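Local coordinates for protein glucoamylase (Thermoanaerobacterium thermosaccharolyticum, PDB 1LF6) that hydrolyses starch-like glucans, removing successive alpha-1,4-linked glucose units from their non-reducing ends, probably with release of beta-D-glucose, at residues S444-A449 and F536-R541; T489-G494 and D510-F515; N493-N498 and Q528-D533; Q500-I505 and L553-V558. One frame throughout, in Å; residues are numbered along the deposited sequence.

How the contacts relate
From the N terminus, the chain first meets these contacts at the start of helix 445-464, where contact 1 closes the longest of the loops by bringing 536-541 back against 444-449. Contacts 2 and 3 both lie within that loop. Contact 2 joins the end of helix 468-489 and strand 490-491 to the turn-bearing segment 510-515. Contact 3 leaves from almost the same place, sharing N493 and G494 with contact 2, but reaches on to 528-533. Contact 4 crosses all three, since it runs from strand 501-502 to helix 550-562, beyond contact 1. Together they tie a small two-stranded hairpin and its loops to helices of the (alpha/alpha) barrel domain.

Contact 1. Residues S444-A449 and F536-R541; sequences SPATMA and FLELVR
L539 lays its branched end across the first turn of helix 445-464, with CD1 3.9 Å from P445 CB and CD2 3.9 Å from A449 CB. CD2 also lies 3.7 Å from the carbonyl oxygen P445 O. With CG turned anti to its own carbonyl carbon (chi1 -74°), the leucine reaches both residues at once. Replacing L539 with an alanine would remove both methyls and would probably open a gap facing P445 and A449. At one end of the patch P445 CG meets F536 CB at 4.1 Å; at the other side A446 CB rests 3.9 Å from E538 CG. The small alanines let the two backbones come close in this part of the (alpha/alpha) barrel. S444 caps the helix, its OG accepting from T447 N in a nearly straight bond (176°). A446 lies about 6 Å, side chain to side chain, from E435, which is probably the catalytic proton acceptor. The E538 chain bends at chi2 and carries its carboxylate away from the alanines, where one water donates to both E538 OE2 and A446 O. Apolar surfaces thus meet directly, whereas the polar link described here runs through one bound water.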
loop_
_atom_site.group_PDB
_atom_site.type_symbol
_atom_site.label_atom_id
_atom_site.label_comp_id
_atom_site.label_asym_id
_atom_site.label_seq_id
_atom_site.Cartn_x
_atom_site.Cartn_y
_atom_site.Cartn_z
ATOM N N SER A 444 -18.367 15.109 -12.903
ATOM C CA SER A 444 -18.324 13.696 -12.539
ATOM C C SER A 444 -19.362 13.358 -11.481
ATOM O O SER A 444 -19.443 14.029 -10.452
ATOM C CB SER A 444 -16.937 13.361 -11.988
ATOM O OG SER A 444 -16.962 12.168 -11.223
ATOM N N PRO A 445 -20.177 12.315 -11.717
ATOM C CA PRO A 445 -21.170 11.993 -10.688
ATOM C C PRO A 445 -20.530 11.664 -9.336
ATOM O O PRO A 445 -21.028 12.092 -8.297
ATOM C CB PRO A 445 -21.952 10.817 -11.297
ATOM C CG PRO A 445 -21.062 10.294 -12.384
ATOM C CD PRO A 445 -20.395 11.517 -12.938
ATOM N N ALA A 446 -19.420 10.930 -9.348
ATOM C CA ALA A 446 -18.738 10.581 -8.104
ATOM C C ALA A 446 -18.231 11.833 -7.408
ATOM O O ALA A 446 -18.447 12.012 -6.211
ATOM C CB ALA A 446 -17.572 9.632 -8.377
ATOM N N THR A 447 -17.555 12.702 -8.154
ATOM C CA THR A 447 -17.028 13.942 -7.580
ATOM C C THR A 447 -18.156 14.856 -7.086
ATOM O O THR A 447 -18.085 15.401 -5.984
ATOM C CB THR A 447 -16.177 14.713 -8.601
ATOM O OG1 THR A 447 -15.073 13.895 -9.009
ATOM C CG2 THR A 447 -15.653 16.008 -7.992
ATOM N N MET A 448 -19.191 15.036 -7.898
ATOM C CA MET A 448 -20.308 15.875 -7.486
ATOM C C MET A 448 -21.019 15.299 -6.257
ATOM O O MET A 448 -21.538 16.052 -5.434
ATOM C CB MET A 448 -21.300 16.050 -8.630
ATOM C CG MET A 448 -20.762 16.925 -9.759
ATOM S SD MET A 448 -22.009 17.254 -10.989
ATOM C CE MET A 448 -22.956 18.529 -10.177
ATOM N N ALA A 449 -21.044 13.972 -6.138
ATOM C CA ALA A 449 -21.675 13.335 -4.986
ATOM C C ALA A 449 -20.908 13.742 -3.738
ATOM O O ALA A 449 -21.497 14.065 -2.703
ATOM C CB ALA A 449 -21.663 11.807 -5.133
ATOM N N PHE A 536 -19.931 5.946 -10.284
ATOM C CA PHE A 536 -21.199 6.647 -10.139
ATOM C C PHE A 536 -21.931 6.121 -8.911
ATOM O O PHE A 536 -22.783 6.810 -8.357
ATOM C CB PHE A 536 -22.082 6.467 -11.378
ATOM C CG PHE A 536 -22.790 5.144 -11.433
ATOM C CD1 PHE A 536 -22.107 3.986 -11.794
ATOM C CD2 PHE A 536 -24.141 5.053 -11.106
ATOM C CE1 PHE A 536 -22.756 2.756 -11.826
ATOM C CE2 PHE A 536 -24.799 3.827 -11.135
ATOM C CZ PHE A 536 -24.105 2.673 -11.496
ATOM N N LEU A 537 -21.597 4.906 -8.484
ATOM C CA LEU A 537 -22.246 4.329 -7.311
ATOM C C LEU A 537 -21.950 5.144 -6.059
ATOM O O LEU A 537 -22.538 4.907 -5.000
ATOM C CB LEU A 537 -21.821 2.867 -7.101
ATOM C CG LEU A 537 -22.382 1.849 -8.103
ATOM C CD1 LEU A 537 -21.816 0.465 -7.795
ATOM C CD2 LEU A 537 -23.917 1.844 -8.043
ATOM N N GLU A 538 -21.033 6.100 -6.181
ATOM C CA GLU A 538 -20.692 6.966 -5.060
ATOM C C GLU A 538 -21.914 7.798 -4.704
ATOM O O GLU A 538 -22.074 8.230 -3.559
ATOM C CB GLU A 538 -19.535 7.886 -5.430
ATOM C CG GLU A 538 -18.182 7.205 -5.403
ATOM C CD GLU A 538 -17.739 6.859 -3.998
ATOM O OE1 GLU A 538 -18.182 5.819 -3.460
ATOM O OE2 GLU A 538 -16.955 7.645 -3.423
ATOM N N LEU A 539 -22.766 8.017 -5.706
ATOM C CA LEU A 539 -23.997 8.780 -5.532
ATOM C C LEU A 539 -24.852 8.144 -4.441
ATOM O O LEU A 539 -25.374 8.838 -3.574
ATOM C CB LEU A 539 -24.800 8.823 -6.841
ATOM C CG LEU A 539 -24.293 9.723 -7.976
ATOM C CD1 LEU A 539 -24.962 9.313 -9.284
ATOM C CD2 LEU A 539 -24.575 11.192 -7.653
ATOM N N VAL A 540 -24.994 6.822 -4.487
ATOM C CA VAL A 540 -25.789 6.109 -3.489
ATOM C C VAL A 540 -24.996 5.904 -2.188
ATOM O O VAL A 540 -25.533 6.053 -1.090
ATOM C CB VAL A 540 -26.269 4.737 -4.035
ATOM C CG1 VAL A 540 -27.001 4.925 -5.371
ATOM C CG2 VAL A 540 -25.098 3.807 -4.217
ATOM N N ARG A 541 -23.715 5.572 -2.321
ATOM C CA ARG A 541 -22.838 5.364 -1.174
ATOM C C ARG A 541 -22.858 6.570 -0.228
ATOM O O ARG A 541 -22.860 6.418 0.997
ATOM C CB ARG A 541 -21.408 5.121 -1.666
ATOM C CG ARG A 541 -20.382 4.834 -0.575
ATOM C CD ARG A 541 -20.756 3.615 0.260
ATOM N NE ARG A 541 -19.629 3.171 1.076
ATOM C CZ ARG A 541 -18.620 2.417 0.639
ATOM N NH1 ARG A 541 -17.641 2.080 1.467
ATOM N NH2 ARG A 541 -18.592 1.974 -0.613
HETATM O O HOH W 1 -16.808 10.277 -4.387
#

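Contact 2. Residues T489-G494 and D510-F515; sequences TYTENG and DPDADF
A carboxylate-to-backbone contact, D512 on E492, fastens a tight turn to the chain just past strand 490-491, where helix 468-489 has given way to a short hairpin. D512 OD1 accepts from E492 N at 2.7 Å, a bond bent little from straight (166°) and arriving nearly along the line of the C-O bond. The same oxygen has T491 OG1 at 3.2 Å. That hydroxyl also lies 3.1 Å from P511 O, and which of the two takes its proton is not settled. T491 OG1 stands opposite its own backbone nitrogen (chi1 -170°), a setting from which it receives N493 N at 3.1 Å and closes an ST turn. Beside this polar cluster the proline ring packs on the strand, P511 CG lying 3.3 Å from Y490 O. The two carboxylates are less at ease: E492 OE2 and D512 OD2 are 4.0 Å apart with their planes tilted by 53°, and such nearness of like charge could raise the proton affinity of either group. On its own side the turn is braced by D510, whose OD1 takes D512 N from above the carboxylate plane. The arrangement is that of a type I beta turn, D510 to A513, with proline at its second position and an Asx turn at its head, docked beside an ST turn.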
loop_
_atom_site.group_PDB
_atom_site.type_symbol
_atom_site.label_atom_id
_atom_site.label_comp_id
_atom_site.label_asym_id
_atom_site.label_seq_id
_atom_site.Cartn_x
_atom_site.Cartn_y
_atom_site.Cartn_z
ATOM N N THR A 489 -24.654 15.045 -15.865
ATOM C CA THR A 489 -23.941 13.788 -16.084
ATOM C C THR A 489 -24.740 12.599 -16.606
ATOM O O THR A 489 -24.161 11.584 -16.991
ATOM C CB THR A 489 -23.239 13.347 -14.779
ATOM O OG1 THR A 489 -24.226 12.976 -13.810
ATOM C CG2 THR A 489 -22.408 14.487 -14.206
ATOM N N TYR A 490 -26.062 12.718 -16.617
ATOM C CA TYR A 490 -26.911 11.628 -17.083
ATOM C C TYR A 490 -27.285 11.777 -18.565
ATOM O O TYR A 490 -28.069 12.650 -18.935
ATOM C CB TYR A 490 -28.175 11.566 -16.217
ATOM C CG TYR A 490 -29.071 10.379 -16.490
ATOM C CD1 TYR A 490 -30.301 10.540 -17.131
ATOM C CD2 TYR A 490 -28.703 9.097 -16.079
ATOM C CE1 TYR A 490 -31.145 9.453 -17.351
ATOM C CE2 TYR A 490 -29.537 8.004 -16.295
ATOM C CZ TYR A 490 -30.757 8.189 -16.929
ATOM O OH TYR A 490 -31.591 7.115 -17.124
ATOM N N THR A 491 -26.723 10.925 -19.416
ATOM C CA THR A 491 -27.042 11.001 -20.835
ATOM C C THR A 491 -28.285 10.174 -21.150
ATOM O O THR A 491 -28.599 9.206 -20.460
ATOM C CB THR A 491 -25.878 10.496 -21.724
ATOM O OG1 THR A 491 -26.157 10.805 -23.099
ATOM C CG2 THR A 491 -25.695 8.982 -21.567
ATOM N N GLU A 492 -28.998 10.586 -22.190
ATOM C CA GLU A 492 -30.191 9.898 -22.640
ATOM C C GLU A 492 -29.990 9.671 -24.132
ATOM O O GLU A 492 -30.878 9.196 -24.837
ATOM C CB GLU A 492 -31.414 10.775 -22.378
ATOM C CG GLU A 492 -31.583 11.111 -20.905
ATOM C CD GLU A 492 -32.474 12.301 -20.665
ATOM O OE1 GLU A 492 -33.711 12.146 -20.747
ATOM O OE2 GLU A 492 -31.934 13.403 -20.406
ATOM N N ASN A 493 -28.785 9.992 -24.594
ATOM C CA ASN A 493 -28.431 9.857 -26.001
ATOM C C ASN A 493 -27.120 9.086 -26.162
ATOM O O ASN A 493 -26.356 9.347 -27.090
ATOM C CB ASN A 493 -28.280 11.254 -26.607
ATOM C CG ASN A 493 -28.236 11.235 -28.115
ATOM O OD1 ASN A 493 -27.706 12.153 -28.734
ATOM N ND2 ASN A 493 -28.804 10.198 -28.719
ATOM N N GLY A 494 -26.863 8.142 -25.259
ATOM C CA GLY A 494 -25.636 7.364 -25.322
ATOM C C GLY A 494 -25.698 6.165 -26.256
ATOM O O GLY A 494 -26.769 5.610 -26.471
ATOM N N ASP A 510 -23.849 19.666 -21.006
ATOM C CA ASP A 510 -24.883 18.848 -21.628
ATOM C C ASP A 510 -24.348 17.451 -21.930
ATOM O O ASP A 510 -23.583 17.254 -22.871
ATOM C CB ASP A 510 -25.378 19.527 -22.905
ATOM C CG ASP A 510 -26.418 18.706 -23.637
ATOM O OD1 ASP A 510 -27.109 17.891 -22.988
ATOM O OD2 ASP A 510 -26.553 18.889 -24.863
ATOM N N PRO A 511 -24.759 16.457 -21.127
ATOM C CA PRO A 511 -24.329 15.068 -21.281
ATOM C C PRO A 511 -24.814 14.382 -22.553
ATOM O O PRO A 511 -24.366 13.282 -22.876
ATOM C CB PRO A 511 -24.860 14.407 -20.014
ATOM C CG PRO A 511 -26.145 15.130 -19.793
ATOM C CD PRO A 511 -25.766 16.576 -20.056
ATOM N N ASP A 512 -25.726 15.020 -23.276
ATOM C CA ASP A 512 -26.228 14.434 -24.512
ATOM C C ASP A 512 -25.415 14.914 -25.707
ATOM O O ASP A 512 -25.449 14.308 -26.774
ATOM C CB ASP A 512 -27.701 14.790 -24.724
ATOM C CG ASP A 512 -28.599 14.236 -23.633
ATOM O OD1 ASP A 512 -28.490 13.034 -23.322
ATOM O OD2 ASP A 512 -29.420 15.008 -23.093
ATOM N N ALA A 513 -24.668 15.998 -25.523
ATOM C CA ALA A 513 -23.860 16.541 -26.610
ATOM C C ALA A 513 -22.636 15.687 -26.893
ATOM O O ALA A 513 -22.248 14.842 -26.085
ATOM C CB ALA A 513 -23.428 17.964 -26.280
ATOM N N ASP A 514 -22.045 15.910 -28.062
ATOM C CA ASP A 514 -20.849 15.204 -28.465
ATOM C C ASP A 514 -19.669 15.973 -27.876
ATOM O O ASP A 514 -19.680 17.199 -27.834
ATOM C CB ASP A 514 -20.755 15.161 -29.994
ATOM C CG ASP A 514 -21.814 14.266 -30.619
ATOM O OD1 ASP A 514 -22.021 14.352 -31.845
ATOM O OD2 ASP A 514 -22.436 13.468 -29.880
ATOM N N PHE A 515 -18.665 15.246 -27.403
ATOM C CA PHE A 515 -17.486 15.859 -26.811
ATOM C C PHE A 515 -16.445 14.758 -26.672
ATOM O O PHE A 515 -16.650 13.782 -25.951
ATOM C CB PHE A 515 -17.848 16.462 -25.447
ATOM C CG PHE A 515 -16.740 17.256 -24.809
ATOM C CD1 PHE A 515 -15.773 16.627 -24.033
ATOM C CD2 PHE A 515 -16.672 18.637 -24.973
ATOM C CE1 PHE A 515 -14.758 17.360 -23.428
ATOM C CE2 PHE A 515 -15.656 19.380 -24.373
ATOM C CZ PHE A 515 -14.698 18.738 -23.599
#

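Contact 3. Residues N493-N498 and Q528-D533; sequences NGPLGN and QKEIVD
P495 and K529 cross at about a right angle, CD of the proline ring set against the root of the lysine: P495 CD is 3.8 Å from K529 CB and 3.4 Å from K529 O. The same ring meets E530 crosswise, CG to CG at 4.0 Å, while the glutamate runs on extended to a bond with D527 N. The lysine itself passes obliquely by N493, its CD 3.6 Å from N493 O. A bend at chi3 (-69°) turns the ammonium group toward segment 510-515, where NZ forms a salt bridge with D514 and a hydrogen bond with D512 O. A leucine in place of K529 would probably leave the D514 carboxylate without its charged mate and D512 O without this donor. The contact thus sets the loop of a beta hairpin, between strands 490-491 and 501-502, against a single 3-10 turn at 528-530, which is closed by I531 N bonding to Q528 O. Farther along, L496 and V532 reach toward each other tip to tip, L496 CD1 to V532 CG1 at 3.9 Å. L496 CD1 also lies 3.7 Å from E530 O, and both side chains rest on V558 and T562 of helix 550-562.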
loop_
_atom_site.group_PDB
_atom_site.type_symbol
_atom_site.label_atom_id
_atom_site.label_comp_id
_atom_site.label_asym_id
_atom_site.label_seq_id
_atom_site.Cartn_x
_atom_site.Cartn_y
_atom_site.Cartn_z
ATOM N N ASN A 493 -28.785 9.992 -24.594
ATOM C CA ASN A 493 -28.431 9.857 -26.001
ATOM C C ASN A 493 -27.120 9.086 -26.162
ATOM O O ASN A 493 -26.356 9.347 -27.090
ATOM C CB ASN A 493 -28.280 11.254 -26.607
ATOM C CG ASN A 493 -28.236 11.235 -28.115
ATOM O OD1 ASN A 493 -27.706 12.153 -28.734
ATOM N ND2 ASN A 493 -28.804 10.198 -28.719
ATOM N N GLY A 494 -26.863 8.142 -25.259
ATOM C CA GLY A 494 -25.636 7.364 -25.322
ATOM C C GLY A 494 -25.698 6.165 -26.256
ATOM O O GLY A 494 -26.769 5.610 -26.471
ATOM N N PRO A 495 -24.555 5.738 -26.819
ATOM C CA PRO A 495 -24.482 4.597 -27.737
ATOM C C PRO A 495 -24.622 3.238 -27.056
ATOM O O PRO A 495 -24.903 2.238 -27.712
ATOM C CB PRO A 495 -23.113 4.770 -28.383
ATOM C CG PRO A 495 -22.300 5.321 -27.259
ATOM C CD PRO A 495 -23.228 6.365 -26.660
ATOM N N LEU A 496 -24.428 3.204 -25.740
ATOM C CA LEU A 496 -24.509 1.948 -25.005
ATOM C C LEU A 496 -25.920 1.585 -24.568
ATOM O O LEU A 496 -26.723 2.457 -24.238
ATOM C CB LEU A 496 -23.592 1.995 -23.780
ATOM C CG LEU A 496 -22.098 2.200 -24.035
ATOM C CD1 LEU A 496 -21.361 2.336 -22.713
ATOM C CD2 LEU A 496 -21.548 1.024 -24.835
ATOM N N GLY A 497 -26.205 0.283 -24.571
ATOM C CA GLY A 497 -27.508 -0.220 -24.167
ATOM C C GLY A 497 -28.686 0.604 -24.644
ATOM O O GLY A 497 -28.778 0.961 -25.822
ATOM N N ASN A 498 -29.590 0.912 -23.717
ATOM C CA ASN A 498 -30.778 1.696 -24.031
ATOM C C ASN A 498 -30.473 3.194 -24.148
ATOM O O ASN A 498 -31.387 4.013 -24.255
ATOM C CB ASN A 498 -31.855 1.459 -22.968
ATOM C CG ASN A 498 -31.571 2.194 -21.670
ATOM O OD1 ASN A 498 -30.478 2.727 -21.463
ATOM N ND2 ASN A 498 -32.561 2.217 -20.780
ATOM N N GLN A 528 -17.482 11.284 -24.878
ATOM C CA GLN A 528 -17.811 11.159 -23.463
ATOM C C GLN A 528 -18.924 10.155 -23.170
ATOM O O GLN A 528 -18.902 9.482 -22.142
ATOM C CB GLN A 528 -18.180 12.537 -22.873
ATOM C CG GLN A 528 -19.318 13.248 -23.577
ATOM C CD GLN A 528 -19.700 14.555 -22.898
ATOM O OE1 GLN A 528 -18.891 15.168 -22.204
ATOM N NE2 GLN A 528 -20.932 14.991 -23.114
ATOM N N LYS A 529 -19.886 10.050 -24.078
ATOM C CA LYS A 529 -21.014 9.136 -23.905
ATOM C C LYS A 529 -20.675 7.652 -24.065
ATOM O O LYS A 529 -21.491 6.793 -23.734
ATOM C CB LYS A 529 -22.143 9.525 -24.863
ATOM C CG LYS A 529 -22.741 10.897 -24.564
ATOM C CD LYS A 529 -23.720 11.322 -25.637
ATOM C CE LYS A 529 -22.996 11.628 -26.945
ATOM N NZ LYS A 529 -23.957 12.004 -27.997
ATOM N N GLU A 530 -19.476 7.350 -24.558
ATOM C CA GLU A 530 -19.050 5.960 -24.731
ATOM C C GLU A 530 -18.409 5.424 -23.454
ATOM O O GLU A 530 -18.187 4.220 -23.321
ATOM C CB GLU A 530 -17.991 5.835 -25.835
ATOM C CG GLU A 530 -18.384 6.264 -27.240
ATOM C CD GLU A 530 -17.229 6.083 -28.215
ATOM O OE1 GLU A 530 -16.796 4.928 -28.413
ATOM O OE2 GLU A 530 -16.742 7.089 -28.780
ATOM N N ILE A 531 -18.105 6.316 -22.520
ATOM C CA ILE A 531 -17.413 5.912 -21.298
ATOM C C ILE A 531 -18.232 5.864 -20.018
ATOM O O ILE A 531 -18.771 6.885 -19.580
ATOM C CB ILE A 531 -16.212 6.850 -21.040
ATOM C CG1 ILE A 531 -15.442 7.086 -22.351
ATOM C CG2 ILE A 531 -15.312 6.268 -19.974
ATOM C CD1 ILE A 531 -14.844 5.833 -22.982
ATOM N N VAL A 532 -18.328 4.678 -19.421
ATOM C CA VAL A 532 -19.043 4.515 -18.157
ATOM C C VAL A 532 -18.028 4.133 -17.082
ATOM O O VAL A 532 -16.957 3.604 -17.387
ATOM C CB VAL A 532 -20.180 3.453 -18.246
ATOM C CG1 VAL A 532 -21.265 3.959 -19.180
ATOM C CG2 VAL A 532 -19.641 2.105 -18.707
ATOM N N ASP A 533 -18.368 4.410 -15.827
ATOM C CA ASP A 533 -17.467 4.185 -14.698
ATOM C C ASP A 533 -18.297 3.792 -13.468
ATOM O O ASP A 533 -19.240 4.491 -13.101
ATOM C CB ASP A 533 -16.719 5.504 -14.455
ATOM C CG ASP A 533 -15.663 5.412 -13.373
ATOM O OD1 ASP A 533 -15.893 4.726 -12.354
ATOM O OD2 ASP A 533 -14.603 6.059 -13.537
#

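Contact 4. Residues Q500-I505 and L553-V558; sequences QYYIRI and LNTLKV
T555 receives the backbone of Y502 where helix 550-562 packs against the two-stranded antiparallel hairpin formed by strands 490-491 and 501-502. The bond from Y502 N to T555 OG1 is 3.0 Å long and almost straight at 174°. OG1 sits beside its own backbone nitrogen (chi1 -54°), a position from which the hydroxyl also donates back along the helix to K551 O. It is therefore gripped from two directions, an acceptor for the strand and a donor within the helix. Packing is tight here: Y502 CD1 comes within 3.3 Å of T555 OG1 at an oblique angle, and the far end of that ring is held by D486. One turn further along the helix V558 meets Y501. Its CG1 stands over the centre of the ring, 4.3 Å from the centroid and 7° off the normal, a CH-pi contact, while its CG2 lies 3.5 Å from Y501 CD1. The far end of the ring is held as well, Y501 OH being bonded to K529 O and L496 N, which probably helps keep it under V558. Downstream in 500-505, R504 forms a salt bridge with E435, the probable proton acceptor. Toward solvent the fit slackens: Q500 and N554 are both partly exposed, the nearest approach being Q500 O at 3.4 Å from N554 CB.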
loop_
_atom_site.group_PDB
_atom_site.type_symbol
_atom_site.label_atom_id
_atom_site.label_comp_id
_atom_site.label_asym_id
_atom_site.label_seq_id
_atom_site.Cartn_x
_atom_site.Cartn_y
_atom_site.Cartn_z
ATOM N N GLN A 500 -29.481 5.289 -21.943
ATOM C CA GLN A 500 -29.758 6.058 -20.737
ATOM C C GLN A 500 -28.870 5.601 -19.583
ATOM O O GLN A 500 -28.980 4.458 -19.129
ATOM C CB GLN A 500 -31.221 5.882 -20.347
ATOM C CG GLN A 500 -32.204 6.410 -21.383
ATOM C CD GLN A 500 -33.535 5.686 -21.338
ATOM O OE1 GLN A 500 -33.744 4.703 -22.052
ATOM N NE2 GLN A 500 -34.437 6.154 -20.483
ATOM N N TYR A 501 -28.004 6.494 -19.108
ATOM C CA TYR A 501 -27.085 6.168 -18.014
ATOM C C TYR A 501 -26.169 7.325 -17.631
ATOM O O TYR A 501 -25.954 8.247 -18.419
ATOM C CB TYR A 501 -26.206 4.977 -18.413
ATOM C CG TYR A 501 -25.547 5.112 -19.780
ATOM C CD1 TYR A 501 -26.183 4.648 -20.933
ATOM C CD2 TYR A 501 -24.279 5.692 -19.918
ATOM C CE1 TYR A 501 -25.574 4.748 -22.187
ATOM C CE2 TYR A 501 -23.664 5.797 -21.168
ATOM C CZ TYR A 501 -24.318 5.317 -22.298
ATOM O OH TYR A 501 -23.702 5.365 -23.530
ATOM N N TYR A 502 -25.639 7.280 -16.411
ATOM C CA TYR A 502 -24.685 8.292 -15.975
ATOM C C TYR A 502 -23.396 7.941 -16.707
ATOM O O TYR A 502 -23.044 6.762 -16.815
ATOM C CB TYR A 502 -24.409 8.209 -14.469
ATOM C CG TYR A 502 -25.530 8.713 -13.582
ATOM C CD1 TYR A 502 -26.328 7.828 -12.860
ATOM C CD2 TYR A 502 -25.798 10.078 -13.477
ATOM C CE1 TYR A 502 -27.372 8.290 -12.055
ATOM C CE2 TYR A 502 -26.838 10.551 -12.680
ATOM C CZ TYR A 502 -27.625 9.649 -11.972
ATOM O OH TYR A 502 -28.680 10.118 -11.218
ATOM N N ILE A 503 -22.695 8.945 -17.222
ATOM C CA ILE A 503 -21.443 8.676 -17.905
ATOM C C ILE A 503 -20.311 8.906 -16.913
ATOM O O ILE A 503 -20.544 9.400 -15.814
ATOM C CB ILE A 503 -21.258 9.584 -19.147
ATOM C CG1 ILE A 503 -21.182 11.063 -18.745
ATOM C CG2 ILE A 503 -22.409 9.346 -20.111
ATOM C CD1 ILE A 503 -21.074 12.032 -19.951
ATOM N N ARG A 504 -19.090 8.539 -17.286
ATOM C CA ARG A 504 -17.956 8.725 -16.396
ATOM C C ARG A 504 -17.768 10.201 -16.064
ATOM O O ARG A 504 -17.647 10.582 -14.896
ATOM C CB ARG A 504 -16.671 8.197 -17.032
ATOM C CG ARG A 504 -15.452 8.420 -16.147
ATOM C CD ARG A 504 -14.158 7.974 -16.794
ATOM N NE ARG A 504 -13.000 8.363 -15.985
ATOM C CZ ARG A 504 -11.742 8.346 -16.411
ATOM N NH1 ARG A 504 -10.760 8.724 -15.599
ATOM N NH2 ARG A 504 -11.466 7.960 -17.652
ATOM N N ILE A 505 -17.738 11.035 -17.096
ATOM C CA ILE A 505 -17.554 12.458 -16.875
ATOM C C ILE A 505 -17.943 13.269 -18.112
ATOM O O ILE A 505 -17.653 12.882 -19.243
ATOM C CB ILE A 505 -16.089 12.730 -16.447
ATOM C CG1 ILE A 505 -15.940 14.159 -15.917
ATOM C CG2 ILE A 505 -15.145 12.453 -17.607
ATOM C CD1 ILE A 505 -14.702 14.355 -15.066
ATOM N N LEU A 553 -30.281 2.285 -11.666
ATOM C CA LEU A 553 -30.509 0.953 -12.227
ATOM C C LEU A 553 -30.136 0.896 -13.707
ATOM O O LEU A 553 -29.533 -0.073 -14.159
ATOM C CB LEU A 553 -31.976 0.540 -12.034
ATOM C CG LEU A 553 -32.407 0.107 -10.622
ATOM C CD1 LEU A 553 -31.548 -1.056 -10.153
ATOM C CD2 LEU A 553 -32.265 1.259 -9.656
ATOM N N ASN A 554 -30.485 1.943 -14.454
ATOM C CA ASN A 554 -30.177 2.001 -15.877
ATOM C C ASN A 554 -28.667 1.975 -16.104
ATOM O O ASN A 554 -28.170 1.314 -17.016
ATOM C CB ASN A 554 -30.746 3.283 -16.500
ATOM C CG ASN A 554 -32.252 3.228 -16.705
ATOM O OD1 ASN A 554 -32.887 4.250 -16.975
ATOM N ND2 ASN A 554 -32.827 2.038 -16.593
ATOM N N THR A 555 -27.945 2.715 -15.271
ATOM C CA THR A 555 -26.498 2.793 -15.386
ATOM C C THR A 555 -25.891 1.428 -15.077
ATOM O O THR A 555 -24.980 0.971 -15.762
ATOM C CB THR A 555 -25.935 3.859 -14.416
ATOM O OG1 THR A 555 -26.597 5.109 -14.650
ATOM C CG2 THR A 555 -24.442 4.041 -14.628
ATOM N N LEU A 556 -26.423 0.782 -14.045
ATOM C CA LEU A 556 -25.967 -0.534 -13.625
ATOM C C LEU A 556 -25.999 -1.518 -14.802
ATOM O O LEU A 556 -25.075 -2.315 -14.985
ATOM C CB LEU A 556 -26.867 -1.033 -12.492
ATOM C CG LEU A 556 -26.283 -1.364 -11.116
ATOM C CD1 LEU A 556 -25.240 -0.353 -10.705
ATOM C CD2 LEU A 556 -27.421 -1.404 -10.098
ATOM N N LYS A 557 -27.067 -1.458 -15.596
ATOM C CA LYS A 557 -27.215 -2.346 -16.748
ATOM C C LYS A 557 -26.093 -2.149 -17.754
ATOM O O LYS A 557 -25.537 -3.116 -18.269
ATOM C CB LYS A 557 -28.551 -2.108 -17.457
ATOM C CG LYS A 557 -29.779 -2.327 -16.597
ATOM C CD LYS A 557 -31.044 -2.281 -17.449
ATOM C CE LYS A 557 -32.293 -2.242 -16.590
ATOM N NZ LYS A 557 -32.384 -0.972 -15.811
ATOM N N VAL A 558 -25.768 -0.893 -18.038
ATOM C CA VAL A 558 -24.713 -0.582 -18.989
ATOM C C VAL A 558 -23.339 -0.949 -18.437
ATOM O O VAL A 558 -22.484 -1.477 -19.158
ATOM C CB VAL A 558 -24.739 0.918 -19.360
ATOM C CG1 VAL A 558 -23.597 1.246 -20.293
ATOM C CG2 VAL A 558 -26.069 1.261 -20.016
#